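PDB 1YR2: prolyl oligopeptidase from Novosphingobium capsulatum, which probably hydrolyses oligopeptides on the carboxyl side of proline and, less readily, of alanine, as a serine peptidase of the S9A family. Local coordinates for residues A[569-574]-A[590-595]; A[647-652]-A[680-685]. All blocks are in the same frame, centred on the assembly; numbering follows the deposited sequence.

Overall arrangement
Both contacts lie in the alpha/beta-hydrolase domain of the enzyme, on one mixed sheet, where strands 569-574, 594-598, 649-654 and 683-687 run parallel in that order, the last being an edge strand within this chain. Contact 1 pairs the first two and contact 2 the last two, each as part of a beta-alpha-beta unit; their centres are about 10 Å apart. Ala595 N to Ala649 O (2.8 Å) and Leu651 N to Ala595 O (3.0 Å) are probable hydrogen bonds that stitch them together. A glycerol, probably from the crystallisation liquor, bridges Asp590 and Phe592 of contact 1 and Lys681 of contact 2. Strand 569-574 leads into a Gly573-Ser575-Gly577 pattern consistent with the nucleophile elbow.

Contact 1: A[569-574]-A[590-595]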
loop_
_atom_site.group_PDB
_atom_site.type_symbol
_atom_site.label_atom_id
_atom_site.label_comp_id
_atom_site.label_asym_id
_atom_site.label_seq_id
_atom_site.Cartn_x
_atom_site.Cartn_y
_atom_site.Cartn_z
ATOM N N LEU A 569 -22.734 4.286 14.265
ATOM C CA LEU A 569 -21.290 4.102 14.075
ATOM C C LEU A 569 -20.835 2.643 14.188
ATOM O O LEU A 569 -21.077 1.964 15.203
ATOM C CB LEU A 569 -20.522 4.968 15.093
ATOM C CG LEU A 569 -19.016 5.022 14.959
ATOM C CD1 LEU A 569 -18.557 5.471 13.590
ATOM C CD2 LEU A 569 -18.478 5.928 16.029
ATOM N N ALA A 570 -20.198 2.142 13.143
ATOM C CA ALA A 570 -19.542 0.835 13.158
ATOM C C ALA A 570 -18.035 1.024 13.042
ATOM O O ALA A 570 -17.566 1.946 12.375
ATOM C CB ALA A 570 -20.012 -0.021 12.002
ATOM N N ILE A 571 -17.260 0.109 13.643
ATOM C CA ILE A 571 -15.803 0.217 13.584
ATOM C C ILE A 571 -15.199 -1.089 13.129
ATOM O O ILE A 571 -15.724 -2.153 13.421
ATOM C CB ILE A 571 -15.210 0.626 14.948
ATOM C CG1 ILE A 571 -15.774 -0.242 16.101
ATOM C CG2 ILE A 571 -15.499 2.067 15.191
ATOM C CD1 ILE A 571 -15.062 -0.039 17.460
ATOM N N GLU A 572 -14.104 -1.010 12.375
ATOM C CA GLU A 572 -13.435 -2.212 11.866
ATOM C C GLU A 572 -11.941 -1.962 12.001
ATOM O O GLU A 572 -11.478 -0.818 11.886
ATOM C CB GLU A 572 -13.810 -2.418 10.387
ATOM C CG GLU A 572 -13.381 -3.767 9.829
ATOM C CD GLU A 572 -13.856 -4.091 8.384
ATOM O OE1 GLU A 572 -14.844 -3.506 7.877
ATOM O OE2 GLU A 572 -13.198 -4.946 7.739
ATOM N N GLY A 573 -11.197 -3.060 12.173
ATOM C CA GLY A 573 -9.759 -3.023 12.210
ATOM C C GLY A 573 -9.220 -4.437 12.225
ATOM O O GLY A 573 -9.972 -5.365 12.542
ATOM N N GLY A 574 -7.963 -4.620 11.818
ATOM C CA GLY A 574 -7.328 -5.937 11.712
ATOM C C GLY A 574 -5.918 -5.995 12.316
ATOM O O GLY A 574 -5.136 -5.040 12.179
ATOM N N ASP A 590 -20.755 2.186 24.622
ATOM C CA ASP A 590 -21.885 3.073 24.282
ATOM C C ASP A 590 -21.720 3.865 22.999
ATOM O O ASP A 590 -22.701 4.346 22.445
ATOM C CB ASP A 590 -22.139 4.087 25.408
ATOM C CG ASP A 590 -20.928 4.971 25.652
ATOM O OD1 ASP A 590 -19.799 4.432 25.846
ATOM O OD2 ASP A 590 -20.984 6.206 25.644
ATOM N N LEU A 591 -20.488 4.018 22.520
ATOM C CA LEU A 591 -20.235 4.822 21.323
ATOM C C LEU A 591 -20.499 4.120 19.987
ATOM O O LEU A 591 -20.693 4.798 18.966
ATOM C CB LEU A 591 -18.808 5.338 21.386
ATOM C CG LEU A 591 -18.266 6.443 20.485
ATOM C CD1 LEU A 591 -19.173 7.695 20.420
ATOM C CD2 LEU A 591 -16.858 6.789 21.033
ATOM N N PHE A 592 -20.487 2.783 19.987
ATOM C CA PHE A 592 -20.455 1.960 18.766
ATOM C C PHE A 592 -21.688 1.082 18.671
ATOM O O PHE A 592 -22.067 0.407 19.621
ATOM C CB PHE A 592 -19.179 1.078 18.732
ATOM C CG PHE A 592 -17.925 1.867 19.011
ATOM C CD1 PHE A 592 -17.522 2.858 18.141
ATOM C CD2 PHE A 592 -17.209 1.690 20.190
ATOM C CE1 PHE A 592 -16.391 3.632 18.404
ATOM C CE2 PHE A 592 -16.070 2.460 20.459
ATOM C CZ PHE A 592 -15.662 3.431 19.550
ATOM N N ALA A 593 -22.328 1.097 17.518
ATOM C CA ALA A 593 -23.451 0.195 17.285
ATOM C C ALA A 593 -22.971 -1.201 16.988
ATOM O O ALA A 593 -23.647 -2.185 17.345
ATOM C CB ALA A 593 -24.307 0.699 16.168
ATOM N N ALA A 594 -21.834 -1.301 16.304
ATOM C CA ALA A 594 -21.304 -2.602 15.942
ATOM C C ALA A 594 -19.816 -2.513 15.763
ATOM O O ALA A 594 -19.318 -1.467 15.488
ATOM C CB ALA A 594 -21.952 -3.100 14.690
ATOM N N ALA A 595 -19.116 -3.645 15.887
ATOM C CA ALA A 595 -17.672 -3.711 15.726
ATOM C C ALA A 595 -17.251 -5.035 15.110
ATOM O O ALA A 595 -17.873 -6.074 15.375
ATOM C CB ALA A 595 -16.980 -3.579 17.072
HETATM O O HOH W 1 -23.102 4.309 17.477
#
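Ile571 lays its CD1 methyl almost squarely over the Phe592 ring, 3.7 Å from the centroid and 7° off the ring normal, a CH-pi contact. The two side chains cross at about a right angle. Ile571 achieves this with CG1 between its backbone N and carbonyl carbon (chi1 49°), the crowded position, which also brings CG1 to 3.7 Å from Ala595 CB, while its CG2 branch touches the ring atoms CD1 and CE1. The opposite face of the ring is covered by Leu591 CB, so the phenyl group is sandwiched between two aliphatic groups. Leu569 lies alongside Phe592, pointing the same way; its CG is anti to the backbone N (chi1 -174°), which carries CD2 to 3.8 Å from Phe592 CD1. Val584 of helix 576-587 packs on both Ile571 and Phe592. Ala570 and Ala594 occupy the other sheet face, against Leu713 of helix 699-717.

Ala570 bridges Ala594 and Ile571 bridges Ala595, both in parallel. Ile571 N donates to Ala594 O at 3.2 Å, and Ala593 N, in the loop leading into strand 594-598, donates to Leu569 O at 2.8 Å. Also ahead of strand 594-598, a water accepts from Leu569 N and donates to Leu591 O.

The contact pairs the two strands of a beta-alpha-beta unit, joined by helix 576-587, whose leading strand runs toward the probable nucleophile elbow. Its chemistry is largely apolar: dispersion and CH-pi contacts fix the ring between its neighbours, while two direct backbone bonds and a water bridge supply the polar links between the segments.

Contact 2: A[647-652]-A[680-685]; sequences YPAILV and PKPHLI. With GOL (glycerol), chain B.
Ile650 and His683 are bridge partners, side by side in a parallel ladder: Ile650 N donates to Pro682 O (3.0 Å, 168°) and its carbonyl O receives Leu684 N. A third rung, Val652 N to Leu684 O, measures 2.9 Å. Packing is tight here, with Leu651 CD1 against Leu684 CB and Val652 CG1 4.0 Å from Ile685 CG1; helix 664-675 lies against Val652 and Ile685, helix 72-89 against Leu684. With CG anti to its carbonyl carbon (chi1 -60°), His683 reaches back so that NE2 meets Pro648 O at 2.8 Å, a weak, bent bond (126°).

The partly exposed end is looser. A water joins Tyr647 O to Lys681 N, and the extended Lys681 chain runs past Ala649 N, its CD 3.6 Å away, to bring NZ to the glycerol O2 at 2.8 Å; NZ also bonds weakly to Ala593 O. An alanine here lacks the chain beyond CB and would probably leave Ala593 O and glycerol O2 without this ammonium partner and open a gap beside Ala649 N.

Backbone bonds and apolar side chains thus pair the strands of beta-alpha-beta unit 649-654, 664-675, 683-687, giving way where they begin to imidazole, water and ammonium.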
loop_
_atom_site.group_PDB
_atom_site.type_symbol
_atom_site.label_atom_id
_atom_site.label_comp_id
_atom_site.label_asym_id
_atom_site.label_seq_id
_atom_site.Cartn_x
_atom_site.Cartn_y
_atom_site.Cartn_z
ATOM N N TYR A 647 -22.956 -4.061 25.288
ATOM C CA TYR A 647 -21.905 -3.983 24.297
ATOM C C TYR A 647 -22.535 -3.855 22.914
ATOM O O TYR A 647 -23.661 -4.280 22.684
ATOM C CB TYR A 647 -21.012 -5.251 24.350
ATOM C CG TYR A 647 -19.796 -5.101 25.275
ATOM C CD1 TYR A 647 -19.921 -4.575 26.575
ATOM C CD2 TYR A 647 -18.539 -5.437 24.844
ATOM C CE1 TYR A 647 -18.830 -4.442 27.397
ATOM C CE2 TYR A 647 -17.409 -5.286 25.682
ATOM C CZ TYR A 647 -17.576 -4.832 26.945
ATOM O OH TYR A 647 -16.465 -4.649 27.717
ATOM N N PRO A 648 -21.769 -3.341 21.971
ATOM C CA PRO A 648 -22.192 -3.369 20.581
ATOM C C PRO A 648 -22.349 -4.807 20.077
ATOM O O PRO A 648 -21.896 -5.790 20.697
ATOM C CB PRO A 648 -21.040 -2.693 19.840
ATOM C CG PRO A 648 -20.021 -2.356 20.818
ATOM C CD PRO A 648 -20.406 -2.799 22.147
ATOM N N ALA A 649 -22.984 -4.921 18.936
ATOM C CA ALA A 649 -22.909 -6.188 18.173
ATOM C C ALA A 649 -21.459 -6.332 17.727
ATOM O O ALA A 649 -20.855 -5.358 17.289
ATOM C CB ALA A 649 -23.829 -6.148 16.984
ATOM N N ILE A 650 -20.905 -7.541 17.803
ATOM C CA ILE A 650 -19.514 -7.773 17.515
ATOM C C ILE A 650 -19.369 -9.025 16.693
ATOM O O ILE A 650 -19.963 -10.056 17.039
ATOM C CB ILE A 650 -18.683 -7.940 18.820
ATOM C CG1 ILE A 650 -18.745 -6.693 19.695
ATOM C CG2 ILE A 650 -17.228 -8.280 18.496
ATOM C CD1 ILE A 650 -18.136 -6.861 21.082
ATOM N N LEU A 651 -18.642 -8.922 15.581
ATOM C CA LEU A 651 -18.347 -10.075 14.735
ATOM C C LEU A 651 -16.834 -10.137 14.653
ATOM O O LEU A 651 -16.180 -9.386 13.888
ATOM C CB LEU A 651 -18.976 -9.920 13.348
ATOM C CG LEU A 651 -18.820 -11.055 12.339
ATOM C CD1 LEU A 651 -19.421 -12.312 12.906
ATOM C CD2 LEU A 651 -19.441 -10.646 11.012
ATOM N N VAL A 652 -16.283 -11.026 15.464
ATOM C CA VAL A 652 -14.874 -11.360 15.445
ATOM C C VAL A 652 -14.569 -12.234 14.205
ATOM O O VAL A 652 -15.326 -13.157 13.880
ATOM C CB VAL A 652 -14.503 -12.099 16.725
ATOM C CG1 VAL A 652 -13.021 -12.442 16.766
ATOM C CG2 VAL A 652 -15.026 -11.320 17.964
ATOM N N PRO A 680 -27.944 -7.946 24.912
ATOM C CA PRO A 680 -28.589 -8.881 23.980
ATOM C C PRO A 680 -28.061 -8.908 22.542
ATOM O O PRO A 680 -28.495 -9.782 21.798
ATOM C CB PRO A 680 -30.041 -8.402 24.003
ATOM C CG PRO A 680 -29.885 -6.873 24.140
ATOM C CD PRO A 680 -28.721 -6.694 25.059
ATOM N N LYS A 681 -27.146 -8.013 22.160
ATOM C CA LYS A 681 -26.649 -7.960 20.786
ATOM C C LYS A 681 -25.740 -9.172 20.524
ATOM O O LYS A 681 -25.100 -9.682 21.438
ATOM C CB LYS A 681 -25.949 -6.603 20.497
ATOM C CG LYS A 681 -26.991 -5.426 20.408
ATOM C CD LYS A 681 -26.330 -4.089 20.118
ATOM C CE LYS A 681 -27.314 -2.907 19.945
ATOM N NZ LYS A 681 -26.461 -1.777 19.365
ATOM N N PRO A 682 -25.715 -9.671 19.299
ATOM C CA PRO A 682 -24.902 -10.862 18.965
ATOM C C PRO A 682 -23.396 -10.601 19.147
ATOM O O PRO A 682 -22.921 -9.572 18.661
ATOM C CB PRO A 682 -25.147 -11.057 17.480
ATOM C CG PRO A 682 -26.263 -10.176 17.105
ATOM C CD PRO A 682 -26.395 -9.105 18.125
ATOM N N HIS A 683 -22.683 -11.519 19.796
ATOM C CA HIS A 683 -21.247 -11.459 19.978
ATOM C C HIS A 683 -20.706 -12.771 19.420
ATOM O O HIS A 683 -20.775 -13.832 20.069
ATOM C CB HIS A 683 -20.980 -11.283 21.465
ATOM C CG HIS A 683 -21.588 -10.024 22.015
ATOM N ND1 HIS A 683 -22.224 -9.952 23.235
ATOM C CD2 HIS A 683 -21.720 -8.798 21.447
ATOM C CE1 HIS A 683 -22.666 -8.715 23.418
ATOM N NE2 HIS A 683 -22.375 -7.994 22.349
ATOM N N LEU A 684 -20.258 -12.701 18.161
ATOM C CA LEU A 684 -20.102 -13.866 17.324
ATOM C C LEU A 684 -18.708 -13.951 16.779
ATOM O O LEU A 684 -18.034 -12.947 16.698
ATOM C CB LEU A 684 -21.018 -13.797 16.079
ATOM C CG LEU A 684 -22.520 -13.669 16.349
ATOM C CD1 LEU A 684 -23.295 -13.574 15.005
ATOM C CD2 LEU A 684 -23.019 -14.803 17.172
ATOM N N ILE A 685 -18.294 -15.164 16.400
ATOM C CA ILE A 685 -17.008 -15.318 15.738
ATOM C C ILE A 685 -17.212 -16.038 14.415
ATOM O O ILE A 685 -17.780 -17.117 14.384
ATOM C CB ILE A 685 -15.931 -16.016 16.653
ATOM C CG1 ILE A 685 -14.578 -16.041 15.944
ATOM C CG2 ILE A 685 -16.375 -17.456 17.017
ATOM C CD1 ILE A 685 -13.453 -16.611 16.757
HETATM C C1 GOL B . -24.028 1.314 21.945
HETATM O O1 GOL B . -24.838 2.067 22.821
HETATM C C2 GOL B . -24.287 -0.172 22.131
HETATM O O2 GOL B . -24.294 -0.732 20.834
HETATM C C3 GOL B . -25.648 -0.452 22.795
HETATM O O3 GOL B . -26.077 -1.772 22.517
HETATM O O HOH W 2 -25.427 -6.138 23.780
#